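Local atomic coordinates of cytochrome B5-HOST origin (Ostreococcus tauri virus 2, PDB entry 4B8N), a protein that binds a heme group and probably shuttles electrons as a small virus-encoded member of the cytochrome b5 family. Residues E28-I33 / L57-D62; K35-D40 / E83-P88. All coordinates share one frame; numbering follows the deposited sequence.

Contact 1. Residues E28-I33 / L57-D62; sequences EDCWVI and LFAGKD
The carboxylate of Asp62 turns one of its faces to Ile33. The CG2 methyl and the carbonyl oxygen of Ile33 both lie over this face, the methyl nearer the OD2 branch (Ile33 CG2 to Asp62 OD2 3.6 Å). The two side chains meet at about a right angle. The acid CG stands opposite its own backbone nitrogen (chi1 -163°), which places the carboxylate beside the strand. OD1 is hydrogen-bonded to the hydroxyl of Thr64. Two larger flat groups start here but lead away: the Trp31 indole stacks on His24, and the Phe58 ring reaches the heme.

Between these side chains the backbones are joined directly. Gly60 N donates to Trp31 O at 2.7 Å, arriving nearly in line with the carbonyl bond (C=O...N 169°). Two residues on, Ile33 N gives an almost straight bond to Lys61 O (2.9 Å, 178° at the hydrogen), although the donor is tilted from the plane of that carbonyl. Phe58 to Lys61 form a type II turn, closed by Lys61 N to Phe58 O (2.9 Å), with Gly60 at positive phi.

The one apolar side-chain pair across the contact is Cys30 SG against Ala59 CB, 3.7 Å; the Val32 methyls instead pack on backbone carbonyls, CG2 on Phe58 O (3.8 Å) and CG1 on Lys61 O.

Strand 29-34 thus grips the loop between helices 52-56 and 64-70 through two backbone hydrogen bonds, with a single beta bridge, at Ile33 and Asp62. Because Asp62 OD1 and Ile33 O are both acceptors, their approach gives no bond; the nearby carbonyl would, if anything, disfavour the acid's negative charge, which the Thr64 hydroxyl probably helps to offset.

Contact 2. Residues K35-D40 / E83-P88; sequences KDIVYD and EVVLGP
Tyr39 and Val85 lie side by side and point the same way, the valine methyl CG2 resting 3.8 Å from Tyr39 CE2. Next along the same face, Val85 CG1 meets Ile37 CG2 at 3.8 Å; it reaches both neighbours because it stands opposite its backbone nitrogen (chi1 -174°). Ile37 sends its CD1 methyl over to Pro88 CB (3.9 Å), completing an apolar row of Tyr39, Val85, Ile37 and Pro88. Leu86, directed toward the neighbouring strand, touches both Val38 CG1 and Asp40 CB with CD1, the latter 4.0 Å away. The Asp40 carboxylate is hydrogen-bonded through OD1 to the Thr42 hydroxyl.

These side chains are set in place by three backbone bonds. Val38 N reaches Gly87 O in a virtually straight bond (2.7 Å, 179° at the hydrogen), and Leu86 N returns one to Val38 O at 2.9 Å with a more bent geometry. Farther along, Asp40 N donates to Val84 O at 2.8 Å, in the plane of that carbonyl. Leu86 and Gly87 together face Val38, a classic beta bulge; Gly87 has an extended backbone at positive phi, which fits the absence of a side chain.

Beyond the pair, Trp31 of strand 29-34 packs on Val38, Asp40 and Leu86, while Leu76 and Leu80 cover Tyr39, whose side chain is about 5 Å from the heme. The arrangement is that of a bulged antiparallel pair that adds the outermost strand, 85-88, to the sheet of a cytochrome b5 fold.

From the N terminus the chain runs through strand 29-34 and turns straight into strand 37-40, so the first segments of the two contacts are successive sheet strands. Contact 1 then closes a loop at 57-62, after helix 52-56; contact 2 closes only at 83-88, after helices 64-70 and 75-79. Their segments alternate, so the two closures cross. The contacts meet through Val32 O and Tyr39 N, 2.9 Å apart and probably hydrogen-bonded, and through Trp31, whose CE2 lies 3.4 Å from Leu86 CD1. Together they tie the sheet to an interhelical loop and to the C-terminal strand, enclosing chain that lines the heme pocket.

Contact 1. Residues E28-I33 / L57-D62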
ATOM      1  N   GLU A  28       4.340   0.413 -11.780  1.00 24.48           N
ATOM      2  CA  GLU A  28       3.408   1.272 -12.530  1.00 25.12           C
ATOM      3  C   GLU A  28       1.987   1.293 -11.946  1.00 29.88           C
ATOM      4  O   GLU A  28       1.159   2.168 -12.277  1.00 28.22           O
ATOM      5  CB  GLU A  28       3.385   0.850 -14.013  1.00 24.78           C
ATOM      6  CG  GLU A  28       4.729   1.013 -14.734  1.00 31.75           C
ATOM      7  CD  GLU A  28       5.698  -0.169 -14.582  1.00 33.44           C
ATOM      8  OE1 GLU A  28       5.425  -1.121 -13.817  1.00 27.46           O
ATOM      9  OE2 GLU A  28       6.760  -0.149 -15.242  1.00 32.28           O
ATOM     10  N   ASP A  29       1.697   0.339 -11.068  1.00 26.83           N
ATOM     11  CA  ASP A  29       0.340   0.161 -10.558  1.00 24.59           C
ATOM     12  C   ASP A  29       0.430  -0.635  -9.256  1.00 25.89           C
ATOM     13  O   ASP A  29       0.322  -1.866  -9.252  1.00 21.49           O
ATOM     14  CB  ASP A  29      -0.493  -0.574 -11.622  1.00 26.50           C
ATOM     15  CG  ASP A  29      -1.946  -0.761 -11.220  1.00 30.64           C
ATOM     16  OD1 ASP A  29      -2.421  -0.154 -10.229  1.00 26.76           O
ATOM     17  OD2 ASP A  29      -2.619  -1.546 -11.907  1.00 37.72           O
ATOM     18  N   CYS A  30       0.645   0.080  -8.154  1.00 22.26           N
ATOM     19  CA  CYS A  30       1.127  -0.520  -6.909  1.00 22.77           C
ATOM     20  C   CYS A  30       0.179  -0.304  -5.728  1.00 23.07           C
ATOM     21  O   CYS A  30       0.120   0.793  -5.159  1.00 27.14           O
ATOM     22  CB  CYS A  30       2.518   0.039  -6.584  1.00 20.65           C
ATOM     23  SG  CYS A  30       3.273  -0.640  -5.090  1.00 22.02           S
ATOM     24  N   TRP A  31      -0.573  -1.345  -5.367  1.00 22.15           N
ATOM     25  CA  TRP A  31      -1.428  -1.274  -4.183  1.00 24.19           C
ATOM     26  C   TRP A  31      -0.819  -2.096  -3.116  1.00 21.26           C
ATOM     27  O   TRP A  31      -0.244  -3.141  -3.399  1.00 23.91           O
ATOM     28  CB  TRP A  31      -2.802  -1.850  -4.445  1.00 23.11           C
ATOM     29  CG  TRP A  31      -3.707  -1.079  -5.364  1.00 25.20           C
ATOM     30  CD1 TRP A  31      -3.409   0.037  -6.142  1.00 25.24           C
ATOM     31  CD2 TRP A  31      -5.111  -1.394  -5.664  1.00 24.95           C
ATOM     32  NE1 TRP A  31      -4.514   0.436  -6.860  1.00 23.21           N
ATOM     33  CE2 TRP A  31      -5.564  -0.385  -6.624  1.00 24.36           C
ATOM     34  CE3 TRP A  31      -6.008  -2.372  -5.239  1.00 24.98           C
ATOM     35  CZ2 TRP A  31      -6.860  -0.370  -7.119  1.00 28.72           C
ATOM     36  CZ3 TRP A  31      -7.311  -2.351  -5.757  1.00 27.47           C
ATOM     37  CH2 TRP A  31      -7.723  -1.371  -6.669  1.00 31.72           C
ATOM     38  N   VAL A  32      -0.957  -1.656  -1.874  1.00 18.51           N
ATOM     39  CA  VAL A  32      -0.408  -2.381  -0.725  1.00 21.47           C
ATOM     40  C   VAL A  32      -1.452  -2.378   0.397  1.00 23.29           C
ATOM     41  O   VAL A  32      -2.103  -1.354   0.621  1.00 17.98           O
ATOM     42  CB  VAL A  32       0.923  -1.747  -0.230  1.00 21.79           C
ATOM     43  CG1 VAL A  32       1.443  -2.449   1.011  1.00 25.84           C
ATOM     44  CG2 VAL A  32       1.987  -1.786  -1.321  1.00 25.29           C
ATOM     45  N   ILE A  33      -1.612  -3.521   1.074  1.00 21.99           N
ATOM     46  CA  ILE A  33      -2.532  -3.642   2.217  1.00 21.19           C
ATOM     47  C   ILE A  33      -1.742  -3.435   3.504  1.00 21.62           C
ATOM     48  O   ILE A  33      -0.726  -4.093   3.724  1.00 20.59           O
ATOM     49  CB  ILE A  33      -3.233  -5.030   2.309  1.00 21.51           C
ATOM     50  CG1 ILE A  33      -3.975  -5.398   1.010  1.00 20.02           C
ATOM     51  CG2 ILE A  33      -4.201  -5.058   3.508  1.00 23.95           C
ATOM     52  CD1 ILE A  33      -4.292  -6.892   0.880  1.00 20.37           C
ATOM     53  N   LEU A  57       8.303  -4.474  -3.706  1.00 19.50           N
ATOM     54  CA  LEU A  57       8.413  -5.836  -3.167  1.00 24.42           C
ATOM     55  C   LEU A  57       7.097  -6.364  -2.621  1.00 24.18           C
ATOM     56  O   LEU A  57       6.858  -7.573  -2.652  1.00 21.64           O
ATOM     57  CB  LEU A  57       9.422  -5.889  -2.020  1.00 22.58           C
ATOM     58  CG  LEU A  57      10.833  -6.419  -2.223  1.00 30.28           C
ATOM     59  CD1 LEU A  57      11.584  -6.382  -0.893  1.00 26.04           C
ATOM     60  CD2 LEU A  57      10.790  -7.833  -2.781  1.00 26.87           C
ATOM     61  N   PHE A  58       6.264  -5.462  -2.097  1.00 25.83           N
ATOM     62  CA  PHE A  58       4.979  -5.828  -1.496  1.00 21.11           C
ATOM     63  C   PHE A  58       3.772  -5.423  -2.350  1.00 26.12           C
ATOM     64  O   PHE A  58       2.628  -5.473  -1.874  1.00 25.38           O
ATOM     65  CB  PHE A  58       4.877  -5.271  -0.064  1.00 24.50           C
ATOM     66  CG  PHE A  58       5.844  -5.913   0.895  1.00 26.09           C
ATOM     67  CD1 PHE A  58       7.168  -5.501   0.956  1.00 23.59           C
ATOM     68  CD2 PHE A  58       5.434  -6.962   1.711  1.00 24.24           C
ATOM     69  CE1 PHE A  58       8.075  -6.122   1.804  1.00 22.78           C
ATOM     70  CE2 PHE A  58       6.331  -7.584   2.573  1.00 33.73           C
ATOM     71  CZ  PHE A  58       7.654  -7.158   2.625  1.00 30.27           C
ATOM     72  N   ALA A  59       4.014  -5.036  -3.604  1.00 23.01           N
ATOM     73  CA  ALA A  59       2.919  -4.648  -4.505  1.00 21.15           C
ATOM     74  C   ALA A  59       1.892  -5.774  -4.656  1.00 28.52           C
ATOM     75  O   ALA A  59       2.231  -6.918  -4.994  1.00 23.85           O
ATOM     76  CB  ALA A  59       3.451  -4.216  -5.862  1.00 21.42           C
ATOM     77  N   GLY A  60       0.639  -5.442  -4.375  1.00 24.48           N
ATOM     78  CA  GLY A  60      -0.446  -6.408  -4.439  1.00 22.03           C
ATOM     79  C   GLY A  60      -0.587  -7.305  -3.230  1.00 21.10           C
ATOM     80  O   GLY A  60      -1.390  -8.240  -3.253  1.00 22.41           O
ATOM     81  N   LYS A  61       0.176  -7.010  -2.175  1.00 22.40           N
ATOM     82  CA  LYS A  61       0.272  -7.865  -0.999  1.00 25.75           C
ATOM     83  C   LYS A  61       0.051  -7.125   0.294  1.00 25.37           C
ATOM     84  O   LYS A  61      -0.090  -5.896   0.313  1.00 24.01           O
ATOM     85  CB  LYS A  61       1.643  -8.550  -0.958  1.00 30.52           C
ATOM     86  CG  LYS A  61       1.950  -9.312  -2.234  1.00 35.05           C
ATOM     87  CD  LYS A  61       3.091 -10.295  -2.045  1.00 47.13           C
ATOM     88  CE  LYS A  61       3.609 -10.757  -3.392  1.00 42.94           C
ATOM     89  NZ  LYS A  61       4.325  -9.635  -4.064  1.00 42.19           N
ATOM     90  N   ASP A  62       0.046  -7.886   1.385  1.00 29.34           N
ATOM     91  CA  ASP A  62      -0.067  -7.328   2.716  1.00 24.93           C
ATOM     92  C   ASP A  62       1.320  -6.991   3.283  1.00 33.10           C
ATOM     93  O   ASP A  62       2.185  -7.853   3.362  1.00 30.19           O
ATOM     94  CB  ASP A  62      -0.780  -8.320   3.624  1.00 28.31           C
ATOM     95  CG  ASP A  62      -1.308  -7.670   4.887  1.00 26.56           C
ATOM     96  OD1 ASP A  62      -0.523  -7.012   5.593  1.00 32.79           O
ATOM     97  OD2 ASP A  62      -2.515  -7.822   5.155  1.00 32.46           O
TER

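Contact 2. Residues K35-D40 / E83-P88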
ATOM      1  N   LYS A  35      -2.911  -3.185   7.603  1.00 27.33           N
ATOM      2  CA  LYS A  35      -4.024  -3.357   8.553  1.00 26.50           C
ATOM      3  C   LYS A  35      -5.374  -3.334   7.879  1.00 31.10           C
ATOM      4  O   LYS A  35      -6.247  -2.561   8.285  1.00 32.66           O
ATOM      5  CB  LYS A  35      -3.993  -2.302   9.673  1.00 28.84           C
ATOM      6  CG  LYS A  35      -2.660  -2.214  10.408  1.00 34.35           C
ATOM      7  CD  LYS A  35      -2.743  -1.350  11.651  1.00 38.75           C
ATOM      8  CE  LYS A  35      -2.915   0.123  11.297  1.00 49.18           C
ATOM      9  NZ  LYS A  35      -1.839   0.647  10.406  1.00 45.08           N
ATOM     10  N   ASP A  36      -5.522  -4.143   6.827  1.00 25.07           N
ATOM     11  CA  ASP A  36      -6.800  -4.338   6.135  1.00 27.96           C
ATOM     12  C   ASP A  36      -7.339  -3.112   5.390  1.00 28.33           C
ATOM     13  O   ASP A  36      -8.520  -3.081   4.987  1.00 26.60           O
ATOM     14  CB  ASP A  36      -7.851  -4.924   7.097  1.00 31.38           C
ATOM     15  CG  ASP A  36      -7.513  -6.355   7.541  1.00 39.96           C
ATOM     16  OD1 ASP A  36      -6.789  -7.081   6.817  1.00 37.35           O
ATOM     17  OD2 ASP A  36      -7.967  -6.753   8.625  1.00 37.84           O
ATOM     18  N   ILE A  37      -6.465  -2.120   5.197  1.00 23.68           N
ATOM     19  CA  ILE A  37      -6.765  -0.930   4.380  1.00 20.74           C
ATOM     20  C   ILE A  37      -5.876  -0.922   3.140  1.00 23.48           C
ATOM     21  O   ILE A  37      -4.663  -1.118   3.251  1.00 24.67           O
ATOM     22  CB  ILE A  37      -6.571   0.386   5.175  1.00 21.93           C
ATOM     23  CG1 ILE A  37      -7.569   0.466   6.342  1.00 26.46           C
ATOM     24  CG2 ILE A  37      -6.740   1.611   4.274  1.00 17.14           C
ATOM     25  CD1 ILE A  37      -9.031   0.535   5.918  1.00 22.55           C
ATOM     26  N   VAL A  38      -6.475  -0.704   1.965  1.00 20.91           N
ATOM     27  CA  VAL A  38      -5.719  -0.712   0.711  1.00 18.92           C
ATOM     28  C   VAL A  38      -5.229   0.705   0.402  1.00 23.17           C
ATOM     29  O   VAL A  38      -6.015   1.642   0.405  1.00 21.73           O
ATOM     30  CB  VAL A  38      -6.574  -1.241  -0.465  1.00 20.84           C
ATOM     31  CG1 VAL A  38      -5.736  -1.408  -1.722  1.00 17.79           C
ATOM     32  CG2 VAL A  38      -7.237  -2.557  -0.101  1.00 23.49           C
ATOM     33  N   TYR A  39      -3.926   0.844   0.158  1.00 21.70           N
ATOM     34  CA  TYR A  39      -3.317   2.102  -0.257  1.00 22.69           C
ATOM     35  C   TYR A  39      -2.810   1.980  -1.696  1.00 23.49           C
ATOM     36  O   TYR A  39      -2.220   0.970  -2.057  1.00 24.21           O
ATOM     37  CB  TYR A  39      -2.149   2.444   0.686  1.00 23.97           C
ATOM     38  CG  TYR A  39      -2.573   2.605   2.134  1.00 23.14           C
ATOM     39  CD1 TYR A  39      -2.648   1.508   3.001  1.00 22.96           C
ATOM     40  CD2 TYR A  39      -2.943   3.849   2.623  1.00 24.84           C
ATOM     41  CE1 TYR A  39      -3.059   1.659   4.322  1.00 25.50           C
ATOM     42  CE2 TYR A  39      -3.338   4.014   3.938  1.00 25.55           C
ATOM     43  CZ  TYR A  39      -3.406   2.928   4.783  1.00 21.18           C
ATOM     44  OH  TYR A  39      -3.813   3.122   6.086  1.00 19.68           O
ATOM     45  N   ASP A  40      -3.052   3.000  -2.513  1.00 18.67           N
ATOM     46  CA  ASP A  40      -2.444   3.062  -3.832  1.00 22.77           C
ATOM     47  C   ASP A  40      -1.167   3.863  -3.705  1.00 22.92           C
ATOM     48  O   ASP A  40      -1.202   5.090  -3.598  1.00 19.00           O
ATOM     49  CB  ASP A  40      -3.379   3.670  -4.878  1.00 23.70           C
ATOM     50  CG  ASP A  40      -2.749   3.726  -6.280  1.00 25.28           C
ATOM     51  OD1 ASP A  40      -1.540   3.456  -6.446  1.00 26.06           O
ATOM     52  OD2 ASP A  40      -3.483   4.042  -7.231  1.00 34.35           O
ATOM     53  N   GLU A  83      -6.478  10.797  -1.131  1.00 26.02           N
ATOM     54  CA  GLU A  83      -6.596  10.254  -2.487  1.00 31.57           C
ATOM     55  C   GLU A  83      -5.934   8.867  -2.678  1.00 29.21           C
ATOM     56  O   GLU A  83      -6.318   8.118  -3.584  1.00 30.51           O
ATOM     57  CB  GLU A  83      -6.117  11.254  -3.543  1.00 46.17           C
ATOM     58  CG  GLU A  83      -4.644  11.617  -3.467  1.00 52.55           C
ATOM     59  CD  GLU A  83      -4.241  12.619  -4.530  1.00 76.83           C
ATOM     60  OE1 GLU A  83      -4.999  13.589  -4.760  1.00 73.96           O
ATOM     61  OE2 GLU A  83      -3.158  12.446  -5.132  1.00100.94           O
ATOM     62  N   VAL A  84      -4.960   8.523  -1.832  1.00 25.00           N
ATOM     63  CA  VAL A  84      -4.288   7.216  -1.964  1.00 23.95           C
ATOM     64  C   VAL A  84      -4.889   6.137  -1.067  1.00 21.64           C
ATOM     65  O   VAL A  84      -4.534   4.958  -1.178  1.00 23.13           O
ATOM     66  CB  VAL A  84      -2.748   7.293  -1.767  1.00 23.72           C
ATOM     67  CG1 VAL A  84      -2.121   8.248  -2.780  1.00 24.08           C
ATOM     68  CG2 VAL A  84      -2.372   7.667  -0.336  1.00 25.59           C
ATOM     69  N   VAL A  85      -5.780   6.542  -0.168  1.00 21.62           N
ATOM     70  CA  VAL A  85      -6.401   5.599   0.753  1.00 24.30           C
ATOM     71  C   VAL A  85      -7.667   5.101   0.077  1.00 27.87           C
ATOM     72  O   VAL A  85      -8.671   5.806   0.021  1.00 27.04           O
ATOM     73  CB  VAL A  85      -6.708   6.223   2.132  1.00 22.45           C
ATOM     74  CG1 VAL A  85      -7.214   5.154   3.089  1.00 19.66           C
ATOM     75  CG2 VAL A  85      -5.480   6.932   2.700  1.00 21.75           C
ATOM     76  N   LEU A  86      -7.608   3.881  -0.445  1.00 23.27           N
ATOM     77  CA  LEU A  86      -8.690   3.368  -1.266  1.00 27.94           C
ATOM     78  C   LEU A  86      -9.842   2.813  -0.439  1.00 31.40           C
ATOM     79  O   LEU A  86     -10.994   2.943  -0.839  1.00 28.07           O
ATOM     80  CB  LEU A  86      -8.173   2.318  -2.260  1.00 25.48           C
ATOM     81  CG  LEU A  86      -7.010   2.749  -3.170  1.00 26.99           C
ATOM     82  CD1 LEU A  86      -6.771   1.665  -4.192  1.00 27.98           C
ATOM     83  CD2 LEU A  86      -7.265   4.086  -3.870  1.00 31.19           C
ATOM     84  N   GLY A  87      -9.531   2.207   0.706  1.00 31.24           N
ATOM     85  CA  GLY A  87     -10.553   1.638   1.587  1.00 26.24           C
ATOM     86  C   GLY A  87     -10.186   0.264   2.131  1.00 31.56           C
ATOM     87  O   GLY A  87      -9.088  -0.244   1.877  1.00 23.85           O
ATOM     88  N   PRO A  88     -11.111  -0.362   2.881  1.00 31.14           N
ATOM     89  CA  PRO A  88     -10.797  -1.656   3.469  1.00 27.56           C
ATOM     90  C   PRO A  88     -10.904  -2.823   2.467  1.00 27.46           C
ATOM     91  O   PRO A  88     -11.690  -2.754   1.512  1.00 25.48           O
ATOM     92  CB  PRO A  88     -11.850  -1.785   4.581  1.00 28.33           C
ATOM     93  CG  PRO A  88     -13.050  -1.077   4.019  1.00 30.72           C
ATOM     94  CD  PRO A  88     -12.507   0.045   3.152  1.00 36.34           C
TER